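Local coordinates for transcription regulator (Lactobacillus plantarum WCFS1, PDB 3CLK), which probably regulates transcription by binding DNA, with a periplasmic-binding-protein-like domain of the kind that senses small effectors in LacI-family regulators, at residues M177-K182 and Q203-I209; Q54-L58 and I74-N80. All blocks are in the same frame, centred on the assembly; numbering follows the deposited sequence.

Interaction 1: residues M177-K182 and Q203-I209; sequences MKAFGK and QASSFGI
With CG anti to the carbonyl carbon (chi1 -78°), the ring of Phe207 leaves the end of helix 194-206 and slides between the aliphatic part of Lys182 and the amide of Gln203. Lys182 starts with CG anti to its own N (chi1 -176°), which lays its chain across the base of that ring: CB stands over one face in a CH-pi contact, 3.9 Å from the Phe207 centroid and 20° off the ring normal. The opposite face has Gln203 OE1 above its rim. In the ring plane, Met177 O meets the edge at Phe207 CE2, 3.5 Å away, while the same oxygen accepts the hydrogen bond from Gly181 N that closes the last turn of helix 170-180.

Deeper in, the selenomethionine Met177 packs its CB against Gln203 CB at 3.6 Å, and its bent chain runs past Ala204 to meet Ile209 tip to tip, Met177 CE to Ile209 CD1 3.9 Å. The Lys178 and Gln203 side chains cross at about a right angle, Lys178 CE lying 3.4 Å from Gln203 NE2, and the Lys178 amine goes to Gln175. Gly208, at positive phi, ends the second helix in a Schellman motif, and Ile209 points back at the first. Helices 170-180 and 194-206, which precede and follow strand 188-191 in a Rossmann-like lobe, thus meet at their C-terminal ends, where lysine methylenes pack on Phe207 and Gln203.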
HETATM    1  N   MSE B 177      -7.117   7.511  19.836  1.00 16.14           N
HETATM    2  CA  MSE B 177      -6.616   6.873  21.062  1.00 15.77           C
HETATM    3  C   MSE B 177      -6.280   7.956  22.103  1.00 16.85           C
HETATM    4  O   MSE B 177      -6.480   7.760  23.310  1.00 15.45           O
HETATM    5  CB  MSE B 177      -5.397   5.990  20.755  1.00 16.03           C
HETATM    6  CG  MSE B 177      -4.861   5.182  21.951  1.00 16.24           C
HETATM    7 SE   MSE B 177      -6.145   3.908  22.716  1.00 24.49          SE
HETATM    8  CE  MSE B 177      -6.453   4.709  24.464  1.00 19.16           C
ATOM      9  N   LYS B 178      -5.785   9.102  21.636  1.00 16.63           N
ATOM     10  CA  LYS B 178      -5.468  10.212  22.530  1.00 17.98           C
ATOM     11  C   LYS B 178      -6.779  10.689  23.146  1.00 17.95           C
ATOM     12  O   LYS B 178      -6.847  10.968  24.345  1.00 18.35           O
ATOM     13  CB  LYS B 178      -4.791  11.351  21.759  1.00 18.99           C
ATOM     14  CG  LYS B 178      -3.395  11.000  21.257  1.00 20.03           C
ATOM     15  CD  LYS B 178      -2.819  12.111  20.396  1.00 22.18           C
ATOM     16  CE  LYS B 178      -1.467  11.719  19.800  1.00 17.56           C
ATOM     17  NZ  LYS B 178      -0.980  12.805  18.904  1.00 18.46           N
ATOM     18  N   ALA B 179      -7.822  10.755  22.321  1.00 15.70           N
ATOM     19  CA  ALA B 179      -9.138  11.165  22.774  1.00 17.72           C
ATOM     20  C   ALA B 179      -9.638  10.217  23.873  1.00 18.76           C
ATOM     21  O   ALA B 179     -10.105  10.659  24.925  1.00 18.57           O
ATOM     22  CB  ALA B 179     -10.107  11.175  21.601  1.00 17.76           C
ATOM     23  N   PHE B 180      -9.542   8.914  23.636  1.00 18.92           N
ATOM     24  CA  PHE B 180      -9.986   7.954  24.644  1.00 18.39           C
ATOM     25  C   PHE B 180      -9.213   8.189  25.933  1.00 19.42           C
ATOM     26  O   PHE B 180      -9.782   8.161  27.025  1.00 20.39           O
ATOM     27  CB  PHE B 180      -9.776   6.524  24.164  1.00 17.43           C
ATOM     28  CG  PHE B 180     -10.673   6.125  23.029  1.00 18.57           C
ATOM     29  CD1 PHE B 180     -12.035   6.406  23.066  1.00 19.52           C
ATOM     30  CD2 PHE B 180     -10.168   5.417  21.944  1.00 16.02           C
ATOM     31  CE1 PHE B 180     -12.879   5.982  22.034  1.00 18.14           C
ATOM     32  CE2 PHE B 180     -10.995   4.994  20.921  1.00 14.47           C
ATOM     33  CZ  PHE B 180     -12.357   5.277  20.966  1.00 16.23           C
ATOM     34  N   GLY B 181      -7.914   8.420  25.806  1.00 19.00           N
ATOM     35  CA  GLY B 181      -7.105   8.683  26.979  1.00 20.15           C
ATOM     36  C   GLY B 181      -6.317   7.499  27.499  1.00 21.63           C
ATOM     37  O   GLY B 181      -6.686   6.341  27.310  1.00 19.35           O
ATOM     38  N   LYS B 182      -5.207   7.810  28.157  1.00 23.41           N
ATOM     39  CA  LYS B 182      -4.329   6.810  28.740  1.00 24.93           C
ATOM     40  C   LYS B 182      -5.083   6.024  29.818  1.00 25.98           C
ATOM     41  O   LYS B 182      -4.809   4.848  30.054  1.00 25.58           O
ATOM     42  CB  LYS B 182      -3.124   7.516  29.356  1.00 26.72           C
ATOM     43  CG  LYS B 182      -2.057   6.605  29.929  1.00 32.48           C
ATOM     44  CD  LYS B 182      -0.977   7.439  30.610  1.00 36.60           C
ATOM     45  CE  LYS B 182       0.208   6.592  31.055  1.00 39.43           C
ATOM     46  NZ  LYS B 182      -0.200   5.481  31.961  1.00 41.47           N
ATOM     47  N   GLN B 203      -0.313   4.359  19.579  1.00 16.25           N
ATOM     48  CA  GLN B 203      -0.616   5.362  20.598  1.00 16.87           C
ATOM     49  C   GLN B 203      -0.890   4.696  21.936  1.00 18.46           C
ATOM     50  O   GLN B 203      -0.473   5.198  22.978  1.00 18.55           O
ATOM     51  CB  GLN B 203      -1.816   6.236  20.215  1.00 18.14           C
ATOM     52  CG  GLN B 203      -2.059   7.385  21.220  1.00 19.16           C
ATOM     53  CD  GLN B 203      -0.856   8.318  21.343  1.00 21.10           C
ATOM     54  OE1 GLN B 203      -0.518   8.790  22.433  1.00 23.78           O
ATOM     55  NE2 GLN B 203      -0.210   8.588  20.222  1.00 20.85           N
ATOM     56  N   ALA B 204      -1.603   3.575  21.910  1.00 18.69           N
ATOM     57  CA  ALA B 204      -1.888   2.845  23.146  1.00 20.32           C
ATOM     58  C   ALA B 204      -0.547   2.479  23.770  1.00 21.14           C
ATOM     59  O   ALA B 204      -0.330   2.650  24.970  1.00 20.24           O
ATOM     60  CB  ALA B 204      -2.674   1.576  22.844  1.00 19.66           C
ATOM     61  N   SER B 205       0.359   1.984  22.939  1.00 21.95           N
ATOM     62  CA  SER B 205       1.682   1.591  23.393  1.00 23.38           C
ATOM     63  C   SER B 205       2.399   2.758  24.070  1.00 23.48           C
ATOM     64  O   SER B 205       3.025   2.591  25.121  1.00 23.67           O
ATOM     65  CB  SER B 205       2.498   1.071  22.214  1.00 26.21           C
ATOM     66  OG  SER B 205       3.778   0.650  22.644  1.00 31.47           O
ATOM     67  N   SER B 206       2.298   3.944  23.478  1.00 22.77           N
ATOM     68  CA  SER B 206       2.924   5.129  24.044  1.00 22.99           C
ATOM     69  C   SER B 206       2.325   5.488  25.407  1.00 23.27           C
ATOM     70  O   SER B 206       3.010   6.065  26.260  1.00 22.22           O
ATOM     71  CB  SER B 206       2.783   6.313  23.086  1.00 24.90           C
ATOM     72  OG  SER B 206       3.534   6.087  21.900  1.00 28.74           O
ATOM     73  N   PHE B 207       1.052   5.156  25.606  1.00 20.70           N
ATOM     74  CA  PHE B 207       0.385   5.426  26.880  1.00 20.47           C
ATOM     75  C   PHE B 207       0.701   4.312  27.892  1.00 20.88           C
ATOM     76  O   PHE B 207       0.251   4.355  29.037  1.00 24.78           O
ATOM     77  CB  PHE B 207      -1.142   5.510  26.696  1.00 18.38           C
ATOM     78  CG  PHE B 207      -1.638   6.822  26.121  1.00 16.79           C
ATOM     79  CD1 PHE B 207      -0.916   7.996  26.281  1.00 15.91           C
ATOM     80  CD2 PHE B 207      -2.878   6.885  25.481  1.00 18.29           C
ATOM     81  CE1 PHE B 207      -1.418   9.217  25.819  1.00 19.68           C
ATOM     82  CE2 PHE B 207      -3.391   8.102  25.015  1.00 17.79           C
ATOM     83  CZ  PHE B 207      -2.656   9.269  25.187  1.00 19.17           C
ATOM     84  N   GLY B 208       1.468   3.314  27.468  1.00 21.34           N
ATOM     85  CA  GLY B 208       1.800   2.217  28.359  1.00 21.18           C
ATOM     86  C   GLY B 208       0.681   1.187  28.461  1.00 22.42           C
ATOM     87  O   GLY B 208       0.646   0.390  29.401  1.00 22.30           O
ATOM     88  N   ILE B 209      -0.245   1.219  27.504  1.00 21.13           N
ATOM     89  CA  ILE B 209      -1.366   0.280  27.456  1.00 20.60           C
ATOM     90  C   ILE B 209      -0.947  -0.926  26.605  1.00 21.15           C
ATOM     91  O   ILE B 209      -0.636  -0.789  25.424  1.00 20.86           O
ATOM     92  CB  ILE B 209      -2.622   0.940  26.820  1.00 19.96           C
ATOM     93  CG1 ILE B 209      -3.081   2.120  27.682  1.00 20.11           C
ATOM     94  CG2 ILE B 209      -3.753  -0.084  26.684  1.00 18.71           C
ATOM     95  CD1 ILE B 209      -4.243   2.898  27.092  1.00 19.14           C
TER

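Interaction 2: residues Q54-L58 and I74-N80; sequences QKHAL and IALTDDN
Gln54 reaches across from the first turn of helix 53-63 to the loop that enters helix 78-86, its chain extended beyond CG. Its NE2 gives a weak hydrogen bond to Asn80 OD1, 3.1 Å long and bent to 133° at the hydrogen, with the two amide planes turned 63° apart. Gln54 NE2 also stands 2.8 Å from Thr77 N, an unfavourable approach of two donors, so the modelled turn of this amide is doubtful. The same side chain rides on Leu76, whose CD2 lies 3.4 Å from Gln54 CD. Next along, Lys55 offers its backbone and CB to Asn80 ND2, and the two side chains cross at about a right angle.

This is the start of a helix in the parallel-sheet lobe, where strand 68-72 leads through the loop into helix 78-86. Thr77 is the N-cap. Its OG1 takes the hydrogen of Asn80 N at 3.1 Å and gives its own to Asn80 OD1, approaching from above the carbonyl plane, 37° out of it. An alanine in place of Asn80 would probably leave the Thr77 hydroxyl and the Gln54 amide without the oxygen they share.

One turn on from Gln54, Leu58 packs toward Leu76, though its CD2 is less surely placed; Leu83 and Leu84 of helix 78-86 adjoin this pair.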
ATOM      1  N   GLN B  54     -11.787  14.393 -10.778  1.00 53.94           N
ATOM      2  CA  GLN B  54     -12.754  13.324 -10.967  1.00 51.25           C
ATOM      3  C   GLN B  54     -13.359  13.336 -12.366  1.00 50.37           C
ATOM      4  O   GLN B  54     -13.204  12.383 -13.131  1.00 48.95           O
ATOM      5  CB  GLN B  54     -13.849  13.473  -9.918  1.00 49.79           C
ATOM      6  CG  GLN B  54     -14.912  12.414  -9.944  1.00 49.00           C
ATOM      7  CD  GLN B  54     -15.716  12.408  -8.665  1.00 48.57           C
ATOM      8  OE1 GLN B  54     -15.188  12.103  -7.595  1.00 48.38           O
ATOM      9  NE2 GLN B  54     -16.992  12.758  -8.761  1.00 46.26           N
ATOM     10  N   LYS B  55     -14.053  14.421 -12.692  1.00 49.32           N
ATOM     11  CA  LYS B  55     -14.687  14.571 -13.995  1.00 49.09           C
ATOM     12  C   LYS B  55     -13.725  14.184 -15.116  1.00 48.45           C
ATOM     13  O   LYS B  55     -14.108  13.504 -16.067  1.00 46.91           O
ATOM     14  CB  LYS B  55     -15.159  16.017 -14.161  1.00 51.39           C
ATOM     15  CG  LYS B  55     -15.999  16.306 -15.396  1.00 51.97           C
ATOM     16  CD  LYS B  55     -15.138  16.574 -16.612  1.00 53.04           C
ATOM     17  CE  LYS B  55     -15.865  17.493 -17.576  1.00 53.99           C
ATOM     18  NZ  LYS B  55     -16.196  18.792 -16.922  1.00 54.30           N
ATOM     19  N   HIS B  56     -12.472  14.613 -14.995  1.00 48.33           N
ATOM     20  CA  HIS B  56     -11.458  14.310 -15.999  1.00 48.90           C
ATOM     21  C   HIS B  56     -11.028  12.849 -15.975  1.00 47.72           C
ATOM     22  O   HIS B  56     -10.559  12.311 -16.979  1.00 46.67           O
ATOM     23  CB  HIS B  56     -10.244  15.215 -15.801  1.00 50.74           C
ATOM     24  CG  HIS B  56     -10.496  16.637 -16.186  1.00 54.21           C
ATOM     25  ND1 HIS B  56     -10.698  17.026 -17.492  1.00 54.67           N
ATOM     26  CD2 HIS B  56     -10.627  17.756 -15.435  1.00 54.83           C
ATOM     27  CE1 HIS B  56     -10.944  18.323 -17.531  1.00 56.10           C
ATOM     28  NE2 HIS B  56     -10.907  18.790 -16.296  1.00 57.39           N
ATOM     29  N   ALA B  57     -11.182  12.209 -14.823  1.00 46.27           N
ATOM     30  CA  ALA B  57     -10.822  10.807 -14.706  1.00 45.00           C
ATOM     31  C   ALA B  57     -11.832  10.018 -15.534  1.00 43.36           C
ATOM     32  O   ALA B  57     -11.457   9.144 -16.317  1.00 41.76           O
ATOM     33  CB  ALA B  57     -10.865  10.370 -13.245  1.00 44.42           C
ATOM     34  N   LEU B  58     -13.113  10.341 -15.363  1.00 42.80           N
ATOM     35  CA  LEU B  58     -14.171   9.664 -16.106  1.00 42.62           C
ATOM     36  C   LEU B  58     -13.964   9.841 -17.603  1.00 43.03           C
ATOM     37  O   LEU B  58     -13.996   8.872 -18.359  1.00 42.86           O
ATOM     38  CB  LEU B  58     -15.552  10.210 -15.728  1.00 43.49           C
ATOM     39  CG  LEU B  58     -16.163   9.864 -14.368  1.00 44.34           C
ATOM     40  CD1 LEU B  58     -16.164   8.350 -14.174  1.00 44.62           C
ATOM     41  CD2 LEU B  58     -15.387  10.543 -13.262  1.00 46.43           C
ATOM     42  N   ILE B  74     -15.111   4.892  -5.077  1.00 32.35           N
ATOM     43  CA  ILE B  74     -15.044   6.299  -5.469  1.00 33.62           C
ATOM     44  C   ILE B  74     -16.419   6.929  -5.265  1.00 33.99           C
ATOM     45  O   ILE B  74     -17.428   6.412  -5.752  1.00 32.86           O
ATOM     46  CB  ILE B  74     -14.629   6.475  -6.959  1.00 35.09           C
ATOM     47  CG1 ILE B  74     -13.114   6.664  -7.072  1.00 35.61           C
ATOM     48  CG2 ILE B  74     -15.334   7.688  -7.568  1.00 33.94           C
ATOM     49  CD1 ILE B  74     -12.313   5.433  -6.781  1.00 39.44           C
ATOM     50  N   ALA B  75     -16.454   8.043  -4.542  1.00 34.86           N
ATOM     51  CA  ALA B  75     -17.704   8.749  -4.287  1.00 35.63           C
ATOM     52  C   ALA B  75     -17.877   9.854  -5.326  1.00 35.88           C
ATOM     53  O   ALA B  75     -17.415  10.980  -5.137  1.00 37.09           O
ATOM     54  CB  ALA B  75     -17.692   9.344  -2.880  1.00 37.01           C
ATOM     55  N   LEU B  76     -18.542   9.527  -6.428  1.00 35.59           N
ATOM     56  CA  LEU B  76     -18.765  10.498  -7.495  1.00 35.52           C
ATOM     57  C   LEU B  76     -19.784  11.563  -7.107  1.00 34.54           C
ATOM     58  O   LEU B  76     -20.715  11.303  -6.356  1.00 34.37           O
ATOM     59  CB  LEU B  76     -19.254   9.793  -8.761  1.00 33.65           C
ATOM     60  CG  LEU B  76     -18.317   8.805  -9.454  1.00 32.54           C
ATOM     61  CD1 LEU B  76     -19.054   8.149 -10.615  1.00 32.95           C
ATOM     62  CD2 LEU B  76     -17.075   9.527  -9.944  1.00 29.51           C
ATOM     63  N   THR B  77     -19.599  12.770  -7.625  1.00 36.33           N
ATOM     64  CA  THR B  77     -20.538  13.848  -7.353  1.00 38.62           C
ATOM     65  C   THR B  77     -21.819  13.543  -8.133  1.00 40.27           C
ATOM     66  O   THR B  77     -21.836  12.659  -8.990  1.00 38.50           O
ATOM     67  CB  THR B  77     -19.979  15.195  -7.816  1.00 38.67           C
ATOM     68  OG1 THR B  77     -19.686  15.135  -9.218  1.00 40.49           O
ATOM     69  CG2 THR B  77     -18.704  15.531  -7.049  1.00 39.00           C
ATOM     70  N   ASP B  78     -22.889  14.270  -7.834  1.00 42.33           N
ATOM     71  CA  ASP B  78     -24.159  14.051  -8.517  1.00 45.09           C
ATOM     72  C   ASP B  78     -24.029  14.202 -10.032  1.00 45.78           C
ATOM     73  O   ASP B  78     -24.593  13.410 -10.792  1.00 45.96           O
ATOM     74  CB  ASP B  78     -25.217  15.023  -7.995  1.00 46.91           C
ATOM     75  CG  ASP B  78     -25.386  14.940  -6.494  1.00 49.35           C
ATOM     76  OD1 ASP B  78     -24.490  15.418  -5.767  1.00 51.70           O
ATOM     77  OD2 ASP B  78     -26.410  14.390  -6.041  1.00 51.44           O
ATOM     78  N   ASP B  79     -23.285  15.214 -10.470  1.00 45.02           N
ATOM     79  CA  ASP B  79     -23.099  15.458 -11.896  1.00 45.44           C
ATOM     80  C   ASP B  79     -22.109  14.501 -12.553  1.00 43.97           C
ATOM     81  O   ASP B  79     -22.297  14.110 -13.705  1.00 44.13           O
ATOM     82  CB  ASP B  79     -22.661  16.908 -12.138  1.00 46.97           C
ATOM     83  CG  ASP B  79     -23.708  17.911 -11.688  1.00 47.92           C
ATOM     84  OD1 ASP B  79     -24.909  17.659 -11.919  1.00 49.44           O
ATOM     85  OD2 ASP B  79     -23.333  18.955 -11.114  1.00 48.98           O
ATOM     86  N   ASN B  80     -21.053  14.127 -11.837  1.00 41.45           N
ATOM     87  CA  ASN B  80     -20.078  13.200 -12.399  1.00 37.99           C
ATOM     88  C   ASN B  80     -20.707  11.818 -12.568  1.00 35.57           C
ATOM     89  O   ASN B  80     -20.302  11.049 -13.436  1.00 34.99           O
ATOM     90  CB  ASN B  80     -18.838  13.117 -11.509  1.00 38.37           C
ATOM     91  CG  ASN B  80     -17.819  14.196 -11.829  1.00 39.81           C
ATOM     92  OD1 ASN B  80     -17.304  14.875 -10.936  1.00 39.30           O
ATOM     93  ND2 ASN B  80     -17.517  14.355 -13.113  1.00 38.85           N
TER

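The two contacts share no element: interaction 1 pairs helices 170-180 and 194-206 of the lobe with the mixed sheet, and interaction 2 pairs helices 53-63 and 78-86 of the lobe with the parallel one. Their centres lie 39 Å apart. Both are partly buried: in each a buried side (Met177 and Ala204; Leu58 and Asn80) adjoins an exposed one (Lys178 and Lys182; Ala75 and Thr77). Yet they use opposite helix ends. In 177-182 with 203-209 two C-terminal ends meet, and a ring and aliphatic chains do the joining. In 54-58 with 74-80 two N-terminal ends meet, where side-chain amides and a capping hydroxyl gather beside a small leucine cluster.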